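Local coordinates for protein heroin esterase (Rhodococcus sp., PDB 1LZL) that probably hydrolyses acetyl esters, heroin among them, as a serine esterase of the alpha/beta hydrolase fold, at residues E196-S199 against M200-V204; L208-R211 against P212-I215; D132-A135 against A136-I140. All coordinates share one frame; numbering follows the deposited sequence. Where two conformers were deposited one is given.

How the contacts relate
Contacts 1 and 2 are neighbours: the short helix 198-202 and helix 211-222 follow each other in the chain, and the centres of the two contacts lie 10 Å apart. R211 ties them together, probably through hydrogen bonds from its NH1 to M200 O and from its backbone N to F203 O, each 2.9 Å long. Both sit near the probable Ser-His-Asp triad of S160, H290 and D260; W209 of contact 2 touches it, while F203 of contact 1 comes close without touching. Contact 3, inside helix 128-142, lies on the opposite side of the chain's centre, its own centre 29 Å from that of contact 2 and 33 Å from that of contact 1.

Contact 1 of 3, residues E196-S199 against M200-V204; sequences ETVS and MTNFV
With chi1 at 59°, T197 holds OG1 between its backbone N and carbonyl carbon, where it can accept from M200 N at 3.2 Å; M200 CB sits equally near this oxygen. T201 has a similar first torsion (63°), and this swings its OG1 back over the turn to 3.1 Å from V198 O. T201 OG1 also lies 2.8 Å from N202 OD1, so its single proton may go to either oxygen. T197 is thus the N-cap of the short helix 198-202, its side chain bonding the amide three residues on while its carbonyl O accepts T201 N at 2.9 Å. V198 O receives N202 N, and alongside, V198 CG1 lies 3.5 Å from N202 ND2, the two side chains crossing at a slant. At the far end F203 leaves helical geometry, yet its N still reaches S199 O at 3.0 Å. The F203 ring leans back toward S199, bringing CD2 to 3.9 Å from S199 CB. S199 OG turns elsewhere, to a hydrogen bond with P261 O, and D264 of helix 263-275 accepts S199 N.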
ATOM      1  N   GLU A 196      -7.832  -5.008  17.677  1.00 15.05           N
ATOM      2  CA  GLU A 196      -7.601  -5.333  19.107  1.00 14.73           C
ATOM      3  C   GLU A 196      -6.269  -4.899  19.649  1.00 16.17           C
ATOM      4  O   GLU A 196      -6.007  -5.041  20.853  1.00 16.16           O
ATOM      5  CB  GLU A 196      -7.746  -6.847  19.318  1.00 17.28           C
ATOM      6  CG  GLU A 196      -6.782  -7.787  18.579  1.00 26.65           C
ATOM      7  CD  GLU A 196      -7.255  -9.229  18.546  1.00 27.03           C
ATOM      8  OE1 GLU A 196      -8.366  -9.559  19.049  1.00 30.63           O
ATOM      9  OE2 GLU A 196      -6.530 -10.109  18.017  1.00 26.04           O
ATOM     10  N   THR A 197      -5.404  -4.345  18.805  1.00 12.50           N
ATOM     11  CA  THR A 197      -4.155  -3.798  19.325  1.00 11.27           C
ATOM     12  C   THR A 197      -4.401  -2.561  20.175  1.00 12.35           C
ATOM     13  O   THR A 197      -5.408  -1.851  20.056  1.00 12.00           O
ATOM     14  CB  THR A 197      -3.224  -3.437  18.140  1.00 11.33           C
ATOM     15  OG1 THR A 197      -3.926  -2.476  17.341  1.00 10.35           O
ATOM     16  CG2 THR A 197      -2.859  -4.654  17.323  1.00 13.22           C
ATOM     17  N   VAL A 198      -3.395  -2.242  21.010  1.00 11.60           N
ATOM     18  CA  VAL A 198      -3.519  -0.992  21.794  1.00 11.21           C
ATOM     19  C   VAL A 198      -3.667   0.220  20.904  1.00 12.32           C
ATOM     20  O   VAL A 198      -4.527   1.104  21.196  1.00 12.46           O
ATOM     21  CB  VAL A 198      -2.297  -0.796  22.709  1.00 11.26           C
ATOM     22  CG1 VAL A 198      -2.345   0.554  23.417  1.00 11.83           C
ATOM     23  CG2 VAL A 198      -2.258  -1.940  23.711  1.00 13.95           C
ATOM     24  N   SER A 199      -2.895   0.370  19.820  1.00  9.63           N
ATOM     25  CA  SER A 199      -3.085   1.593  19.027  1.00  9.93           C
ATOM     26  C   SER A 199      -4.506   1.663  18.452  1.00  9.98           C
ATOM     27  O   SER A 199      -5.015   2.766  18.279  1.00 11.35           O
ATOM     28  CB  SER A 199      -1.996   1.714  17.973  1.00 10.62           C
ATOM     29  OG  SER A 199      -1.937   0.579  17.087  1.00 10.50           O
ATOM     30  N   MET A 200      -5.031   0.471  18.144  1.00 10.18           N
ATOM     31  CA  MET A 200      -6.375   0.475  17.529  1.00 10.40           C
ATOM     32  C   MET A 200      -7.434   0.756  18.586  1.00 12.83           C
ATOM     33  O   MET A 200      -8.494   1.337  18.222  1.00 13.65           O
ATOM     34  CB  MET A 200      -6.621  -0.835  16.836  1.00 13.23           C
ATOM     35  CG  MET A 200      -7.307  -0.979  15.533  1.00 24.45           C
ATOM     36  SD  MET A 200      -7.731   0.444  14.572  1.00 16.21           S
ATOM     37  CE  MET A 200      -6.756   0.147  13.092  1.00 13.71           C
ATOM     38  N   THR A 201      -7.217   0.372  19.841  1.00 13.24           N
ATOM     39  CA  THR A 201      -8.218   0.733  20.862  1.00 13.61           C
ATOM     40  C   THR A 201      -8.054   2.182  21.334  1.00 15.28           C
ATOM     41  O   THR A 201      -9.090   2.730  21.760  1.00 16.74           O
ATOM     42  CB  THR A 201      -8.160  -0.168  22.111  1.00 15.86           C
ATOM     43  OG1 THR A 201      -6.890  -0.039  22.776  1.00 15.75           O
ATOM     44  CG2 THR A 201      -8.361  -1.650  21.758  1.00 15.87           C
ATOM     45  N   ASN A 202      -6.850   2.748  21.304  1.00 13.39           N
ATOM     46  CA  ASN A 202      -6.615   4.049  21.922  1.00 11.59           C
ATOM     47  C   ASN A 202      -6.648   5.222  20.965  1.00 14.19           C
ATOM     48  O   ASN A 202      -6.862   6.384  21.414  1.00 14.40           O
ATOM     49  CB  ASN A 202      -5.247   4.046  22.631  1.00 12.29           C
ATOM     50  CG  ASN A 202      -5.185   3.138  23.834  1.00 14.53           C
ATOM     51  OD1 ASN A 202      -5.960   2.225  24.146  1.00 16.48           O
ATOM     52  ND2 ASN A 202      -4.109   3.339  24.597  1.00 22.07           N
ATOM     53  N   PHE A 203      -6.450   4.983  19.653  1.00 11.11           N
ATOM     54  CA  PHE A 203      -6.408   6.079  18.700  1.00 11.74           C
ATOM     55  C   PHE A 203      -7.782   6.241  18.045  1.00 11.53           C
ATOM     56  O   PHE A 203      -8.034   5.712  16.955  1.00 13.19           O
ATOM     57  CB  PHE A 203      -5.295   5.847  17.658  1.00 10.84           C
ATOM     58  CG  PHE A 203      -3.890   6.019  18.246  1.00 11.92           C
ATOM     59  CD1 PHE A 203      -3.624   6.679  19.438  1.00 14.20           C
ATOM     60  CD2 PHE A 203      -2.801   5.508  17.546  1.00 11.94           C
ATOM     61  CE1 PHE A 203      -2.328   6.834  19.927  1.00 14.13           C
ATOM     62  CE2 PHE A 203      -1.499   5.669  18.017  1.00 11.51           C
ATOM     63  CZ  PHE A 203      -1.246   6.332  19.206  1.00 12.15           C
ATOM     64  N   VAL A 204      -8.685   6.936  18.733  1.00 13.19           N
ATOM     65  CA  VAL A 204     -10.085   7.117  18.371  1.00 12.63           C
ATOM     66  C   VAL A 204     -10.324   8.399  17.594  1.00 11.29           C
ATOM     67  O   VAL A 204     -11.369   8.464  16.865  1.00 12.91           O
ATOM     68  CB  VAL A 204     -10.962   7.100  19.636  1.00 13.24           C
ATOM     69  CG1 VAL A 204     -10.858   5.777  20.389  1.00 15.71           C
ATOM     70  CG2 VAL A 204     -10.603   8.269  20.574  1.00 16.62           C
TER

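Contact 2 of 3, residues L208-R211 against P212-I215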
ATOM      1  N   LEU A 208      -6.369  11.775  10.234  1.00 14.22           N
ATOM      2  CA  LEU A 208      -6.694  11.060   9.024  1.00 14.46           C
ATOM      3  C   LEU A 208      -7.246   9.676   9.265  1.00 14.23           C
ATOM      4  O   LEU A 208      -8.307   9.298   8.701  1.00 16.82           O
ATOM      5  CB  LEU A 208      -5.456  11.026   8.114  1.00 15.56           C
ATOM      6  CG  LEU A 208      -5.026  12.420   7.622  1.00 18.16           C
ATOM      7  CD1 LEU A 208      -3.934  12.238   6.586  1.00 19.84           C
ATOM      8  CD2 LEU A 208      -6.253  13.162   7.120  1.00 26.95           C
ATOM      9  N   TRP A 209      -6.596   8.792  10.032  1.00 12.45           N
ATOM     10  CA  TRP A 209      -7.089   7.450  10.321  1.00 11.72           C
ATOM     11  C   TRP A 209      -7.257   7.336  11.830  1.00 11.03           C
ATOM     12  O   TRP A 209      -6.467   7.934  12.563  1.00 11.35           O
ATOM     13  CB  TRP A 209      -6.157   6.355   9.827  1.00 11.87           C
ATOM     14  CG  TRP A 209      -6.851   5.049   9.474  1.00 11.97           C
ATOM     15  CD1 TRP A 209      -6.692   3.817  10.010  1.00 11.64           C
ATOM     16  CD2 TRP A 209      -7.853   4.904   8.437  1.00 12.11           C
ATOM     17  NE1 TRP A 209      -7.515   2.884   9.395  1.00 11.52           N
ATOM     18  CE2 TRP A 209      -8.223   3.552   8.440  1.00 11.64           C
ATOM     19  CE3 TRP A 209      -8.412   5.841   7.560  1.00 12.07           C
ATOM     20  CZ2 TRP A 209      -9.191   3.056   7.537  1.00 11.52           C
ATOM     21  CZ3 TRP A 209      -9.383   5.336   6.668  1.00 12.04           C
ATOM     22  CH2 TRP A 209      -9.751   3.988   6.673  1.00 12.24           C
ATOM     23  N   HIS A 210      -8.221   6.523  12.198  1.00 12.55           N
ATOM     24  CA  HIS A 210      -8.672   6.431  13.587  1.00 13.82           C
ATOM     25  C   HIS A 210      -9.583   5.233  13.665  1.00 12.27           C
ATOM     26  O   HIS A 210     -10.026   4.673  12.628  1.00 12.28           O
ATOM     27  CB  HIS A 210      -9.321   7.732  14.056  1.00 15.41           C
ATOM     28  CG  HIS A 210     -10.373   8.282  13.131  1.00 16.54           C
ATOM     29  ND1 HIS A 210     -10.278   9.539  12.566  1.00 18.75           N
ATOM     30  CD2 HIS A 210     -11.517   7.704  12.667  1.00 14.96           C
ATOM     31  CE1 HIS A 210     -11.346   9.708  11.796  1.00 16.06           C
ATOM     32  NE2 HIS A 210     -12.092   8.620  11.862  1.00 17.41           N
ATOM     33  N   ARG A 211      -9.916   4.843  14.893  1.00 12.50           N
ATOM     34  CA  ARG A 211     -10.705   3.642  15.073  1.00 11.66           C
ATOM     35  C   ARG A 211     -12.068   3.729  14.353  1.00 12.03           C
ATOM     36  O   ARG A 211     -12.451   2.745  13.695  1.00 12.23           O
ATOM     37  CB  ARG A 211     -10.851   3.384  16.561  1.00 13.99           C
ATOM     38  CG  ARG A 211     -11.527   2.025  16.810  1.00 13.22           C
ATOM     39  CD  ARG A 211     -11.727   1.859  18.321  1.00 14.71           C
ATOM     40  NE  ARG A 211     -12.468   0.609  18.517  1.00 12.88           N
ATOM     41  CZ  ARG A 211     -11.872  -0.572  18.542  1.00 13.51           C
ATOM     42  NH1 ARG A 211     -10.556  -0.715  18.407  1.00 15.50           N
ATOM     43  NH2 ARG A 211     -12.575  -1.686  18.711  1.00 14.50           N
ATOM     44  N   PRO A 212     -12.826   4.798  14.400  1.00 12.99           N
ATOM     45  CA  PRO A 212     -14.065   4.850  13.612  1.00 12.52           C
ATOM     46  C   PRO A 212     -13.855   4.592  12.132  1.00 14.50           C
ATOM     47  O   PRO A 212     -14.651   3.810  11.545  1.00 13.64           O
ATOM     48  CB  PRO A 212     -14.597   6.279  13.873  1.00 12.59           C
ATOM     49  CG  PRO A 212     -14.101   6.547  15.256  1.00 13.33           C
ATOM     50  CD  PRO A 212     -12.683   6.016  15.252  1.00 13.12           C
ATOM     51  N   ASN A 213     -12.852   5.196  11.503  1.00 12.11           N
ATOM     52  CA  ASN A 213     -12.611   4.861  10.089  1.00 11.73           C
ATOM     53  C   ASN A 213     -12.208   3.410   9.900  1.00 11.46           C
ATOM     54  O   ASN A 213     -12.588   2.796   8.880  1.00 12.04           O
ATOM     55  CB  ASN A 213     -11.556   5.794   9.469  1.00 12.83           C
ATOM     56  CG  ASN A 213     -12.106   7.089   8.941  1.00 13.40           C
ATOM     57  OD1 ASN A 213     -13.362   7.256   8.913  1.00 14.87           O
ATOM     58  ND2 ASN A 213     -11.268   8.004   8.477  1.00 14.00           N
ATOM     59  N   ALA A 214     -11.405   2.851  10.817  1.00 11.71           N
ATOM     60  CA  ALA A 214     -10.967   1.459  10.706  1.00 12.24           C
ATOM     61  C   ALA A 214     -12.139   0.497  10.668  1.00 12.69           C
ATOM     62  O   ALA A 214     -12.232  -0.413   9.834  1.00 12.12           O
ATOM     63  CB  ALA A 214      -9.995   1.097  11.859  1.00 12.87           C
ATOM     64  N   ILE A 215     -13.151   0.723  11.559  1.00 12.38           N
ATOM     65  CA  ILE A 215     -14.313  -0.156  11.579  1.00 12.56           C
ATOM     66  C   ILE A 215     -15.041  -0.127  10.238  1.00 12.79           C
ATOM     67  O   ILE A 215     -15.408  -1.150   9.688  1.00 15.08           O
ATOM     68  CB  ILE A 215     -15.276   0.270  12.721  1.00 13.56           C
ATOM     69  CG1 ILE A 215     -14.636   0.022  14.101  1.00 15.17           C
ATOM     70  CG2 ILE A 215     -16.639  -0.373  12.549  1.00 17.11           C
ATOM     71  CD1 ILE A 215     -15.318   0.785  15.251  1.00 15.77           C
TER
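N213 CB sits over one face of the W209 indole, 3.6 Å from the centroid of the six-membered ring and 13° off its normal, a CH-pi contact. W209 turns its CG roughly opposite the backbone N (chi1 -152°), which brings the indole back alongside the first turn of helix 211-222; A214 CB follows at 3.9 Å from W209 NE1. H210 approaches N213 differently: its ring presents an edge to the backbone, CD2 being 3.1 Å from N213 N, and NE2 comes within 3.3 Å of N213 CG, with the ring and amide planes 33° apart. P212 CD packs against the same CD2.

Among the polar contacts, H210 is the N-cap residue, and its carbonyl O accepts A214 N at 2.9 Å. R211 O takes I215 N in the next bond of the helix. N213 ND2 gives a weak bond to L208 O at 3.2 Å; ND2 also donates to V21 O, and OD1 accepts from F23 N, which fixes the side chain's rotation.

W209 also meets F23 edge-to-face and the ring of H290, probably the triad histidine. Replacing W209 by an alanine is likely to leave N213 CB without its aromatic cover and open a gap beside H290. Since N213 is bound at both ends of its amide while its CB lies on the indole, polar and aromatic contacts together tie the start of this helix to the V21-F23 region and to the side of H290, in the probable active site.

Contact 3 of 3, residues D132-A135 against A136-I140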
ATOM      1  N   ASP A 132      -7.760  -8.576  -8.090  1.00  9.24           N
ATOM      2  CA  ASP A 132      -7.286  -7.675  -9.143  1.00  9.66           C
ATOM      3  C   ASP A 132      -5.784  -7.465  -9.031  1.00  8.52           C
ATOM      4  O   ASP A 132      -5.064  -7.390 -10.030  1.00  9.50           O
ATOM      5  CB  ASP A 132      -7.974  -6.300  -9.039  1.00  9.38           C
ATOM      6  CG  ASP A 132      -9.463  -6.395  -9.354  1.00  9.23           C
ATOM      7  OD1 ASP A 132      -9.911  -7.390  -9.969  1.00  9.74           O
ATOM      8  OD2 ASP A 132     -10.179  -5.409  -8.997  1.00 10.37           O
ATOM      9  N   CYS A 133      -5.289  -7.367  -7.778  1.00  9.27           N
ATOM     10  CA  CYS A 133      -3.838  -7.138  -7.603  1.00  8.64           C
ATOM     11  C   CYS A 133      -3.062  -8.396  -8.026  1.00  8.31           C
ATOM     12  O   CYS A 133      -1.995  -8.293  -8.645  1.00  9.06           O
ATOM     13  CB  CYS A 133      -3.575  -6.788  -6.135  1.00  9.68           C
ATOM     14  SG  CYS A 133      -4.269  -5.153  -5.670  1.00  9.85           S
ATOM     15  N   TYR A 134      -3.629  -9.555  -7.667  1.00  9.17           N
ATOM     16  CA  TYR A 134      -2.907 -10.798  -8.051  1.00  9.15           C
ATOM     17  C   TYR A 134      -2.987 -10.997  -9.564  1.00  8.71           C
ATOM     18  O   TYR A 134      -2.009 -11.442 -10.166  1.00  9.68           O
ATOM     19  CB  TYR A 134      -3.438 -11.978  -7.246  1.00  9.38           C
ATOM     20  CG  TYR A 134      -2.729 -13.282  -7.499  1.00  9.39           C
ATOM     21  CD1 TYR A 134      -1.383 -13.385  -7.181  1.00 10.34           C
ATOM     22  CD2 TYR A 134      -3.393 -14.363  -8.036  1.00 11.83           C
ATOM     23  CE1 TYR A 134      -0.702 -14.557  -7.402  1.00 10.18           C
ATOM     24  CE2 TYR A 134      -2.698 -15.566  -8.255  1.00 11.35           C
ATOM     25  CZ  TYR A 134      -1.373 -15.633  -7.925  1.00 12.65           C
ATOM     26  OH  TYR A 134      -0.627 -16.797  -8.141  1.00 13.98           O
ATOM     27  N   ALA A 135      -4.127 -10.616 -10.137  1.00  8.70           N
ATOM     28  CA  ALA A 135      -4.234 -10.710 -11.596  1.00  9.07           C
ATOM     29  C   ALA A 135      -3.196  -9.846 -12.277  1.00  8.65           C
ATOM     30  O   ALA A 135      -2.605 -10.257 -13.289  1.00 10.95           O
ATOM     31  CB  ALA A 135      -5.642 -10.318 -12.011  1.00 10.75           C
ATOM     32  N   ALA A 136      -2.952  -8.648 -11.745  1.00  8.63           N
ATOM     33  CA  ALA A 136      -1.950  -7.745 -12.313  1.00  9.53           C
ATOM     34  C   ALA A 136      -0.578  -8.364 -12.142  1.00  9.66           C
ATOM     35  O   ALA A 136       0.285  -8.319 -13.016  1.00 10.42           O
ATOM     36  CB  ALA A 136      -2.028  -6.374 -11.598  1.00 11.75           C
ATOM     37  N   LEU A 137      -0.280  -9.000 -11.000  1.00 10.07           N
ATOM     38  CA  LEU A 137       1.005  -9.665 -10.765  1.00  9.92           C
ATOM     39  C   LEU A 137       1.212 -10.810 -11.745  1.00  9.46           C
ATOM     40  O   LEU A 137       2.297 -10.913 -12.338  1.00 11.57           O
ATOM     41  CB  LEU A 137       1.053 -10.148  -9.302  1.00 10.13           C
ATOM     42  CG  LEU A 137       2.355 -10.885  -8.932  1.00  9.94           C
ATOM     43  CD1 LEU A 137       3.571  -9.956  -9.042  1.00 10.33           C
ATOM     44  CD2 LEU A 137       2.309 -11.511  -7.534  1.00 12.16           C
ATOM     45  N   LEU A 138       0.194 -11.645 -11.902  1.00  9.66           N
ATOM     46  CA  LEU A 138       0.266 -12.753 -12.888  1.00 10.35           C
ATOM     47  C   LEU A 138       0.580 -12.226 -14.277  1.00 12.17           C
ATOM     48  O   LEU A 138       1.382 -12.814 -15.008  1.00 13.41           O
ATOM     49  CB  LEU A 138      -1.077 -13.490 -12.890  1.00 10.94           C
ATOM     50  CG  LEU A 138      -1.332 -14.441 -11.710  1.00 11.20           C
ATOM     51  CD1 LEU A 138      -2.761 -14.960 -11.723  1.00 15.43           C
ATOM     52  CD2 LEU A 138      -0.381 -15.643 -11.805  1.00 13.19           C
ATOM     53  N   TYR A 139      -0.108 -11.144 -14.635  1.00 11.10           N
ATOM     54  CA  TYR A 139       0.098 -10.566 -15.967  1.00 11.28           C
ATOM     55  C   TYR A 139       1.496 -10.023 -16.116  1.00 12.52           C
ATOM     56  O   TYR A 139       2.146 -10.315 -17.141  1.00 14.02           O
ATOM     57  CB  TYR A 139      -0.941  -9.455 -16.160  1.00 11.81           C
ATOM     58  CG  TYR A 139      -0.646  -8.642 -17.413  1.00 13.44           C
ATOM     59  CD1 TYR A 139      -0.998  -9.142 -18.665  1.00 17.11           C
ATOM     60  CD2 TYR A 139      -0.031  -7.390 -17.321  1.00 14.66           C
ATOM     61  CE1 TYR A 139      -0.709  -8.356 -19.783  1.00 20.02           C
ATOM     62  CE2 TYR A 139       0.267  -6.609 -18.416  1.00 19.50           C
ATOM     63  CZ  TYR A 139      -0.103  -7.134 -19.649  1.00 18.47           C
ATOM     64  OH  TYR A 139       0.183  -6.404 -20.786  1.00 23.78           O
ATOM     65  N   ILE A 140       1.968  -9.175 -15.187  1.00 11.23           N
ATOM     66  CA  ILE A 140       3.318  -8.596 -15.410  1.00 12.22           C
ATOM     67  C   ILE A 140       4.386  -9.678 -15.447  1.00 12.88           C
ATOM     68  O   ILE A 140       5.361  -9.548 -16.203  1.00 14.65           O
ATOM     69  CB  ILE A 140       3.683  -7.448 -14.469  0.60 14.05           C
ATOM     70  CG1 ILE A 140       3.728  -7.845 -13.010  0.60 13.43           C
ATOM     71  CG2 ILE A 140       2.738  -6.267 -14.730  0.60 17.03           C
ATOM     72  CD1 ILE A 140       4.108  -6.651 -12.137  0.60 18.86           C
TER
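Helix 128-142 packs against the central sheet of the alpha/beta hydrolase fold, and this contact is one of its middle turns, where Y134 meets L137 and L138. Y134 carries most of the side-chain contact. Its first torsion, -177°, sets CG across from the backbone N; the ring stands out from the helix and leans slightly toward its C-terminal end, where L138, one turn on, covers one face. L138 CG lies 4.1 Å from the ring centroid, 18° off the normal and displaced toward the rim, in a CH-pi contact. The two methyls divide the ring between them: CD1 is 3.5 Å from Y134 CE2, while CD2 lies farther out, 3.8 Å from Y134 OH. At the ring's CD1, L137 CD2 comes to 4.2 Å, a looser, slanting approach.

Beneath the side chains runs the regular i to i+4 ladder. L138 N donates to Y134 O at 2.8 Å with an N-H...O angle of 172°, so the same pair is joined by backbone and by side chain. The bonds from A136 N to D132 O, L137 N to C133 O and Y139 N to A135 O are each 3.0 Å long and more bent.

Other faces of the helix meet different parts of the fold. A136 and L137 touch L83 of strand 79-85, C133 and Y134 face helix 161-176, and D132 forms a salt bridge with R119. The side-chain contacts within this turn are thus apolar and add to the backbone bonds, in which the amides and carbonyls just named satisfy one another, whereas the carboxylate of D132 directs its polar pairing away from the turn.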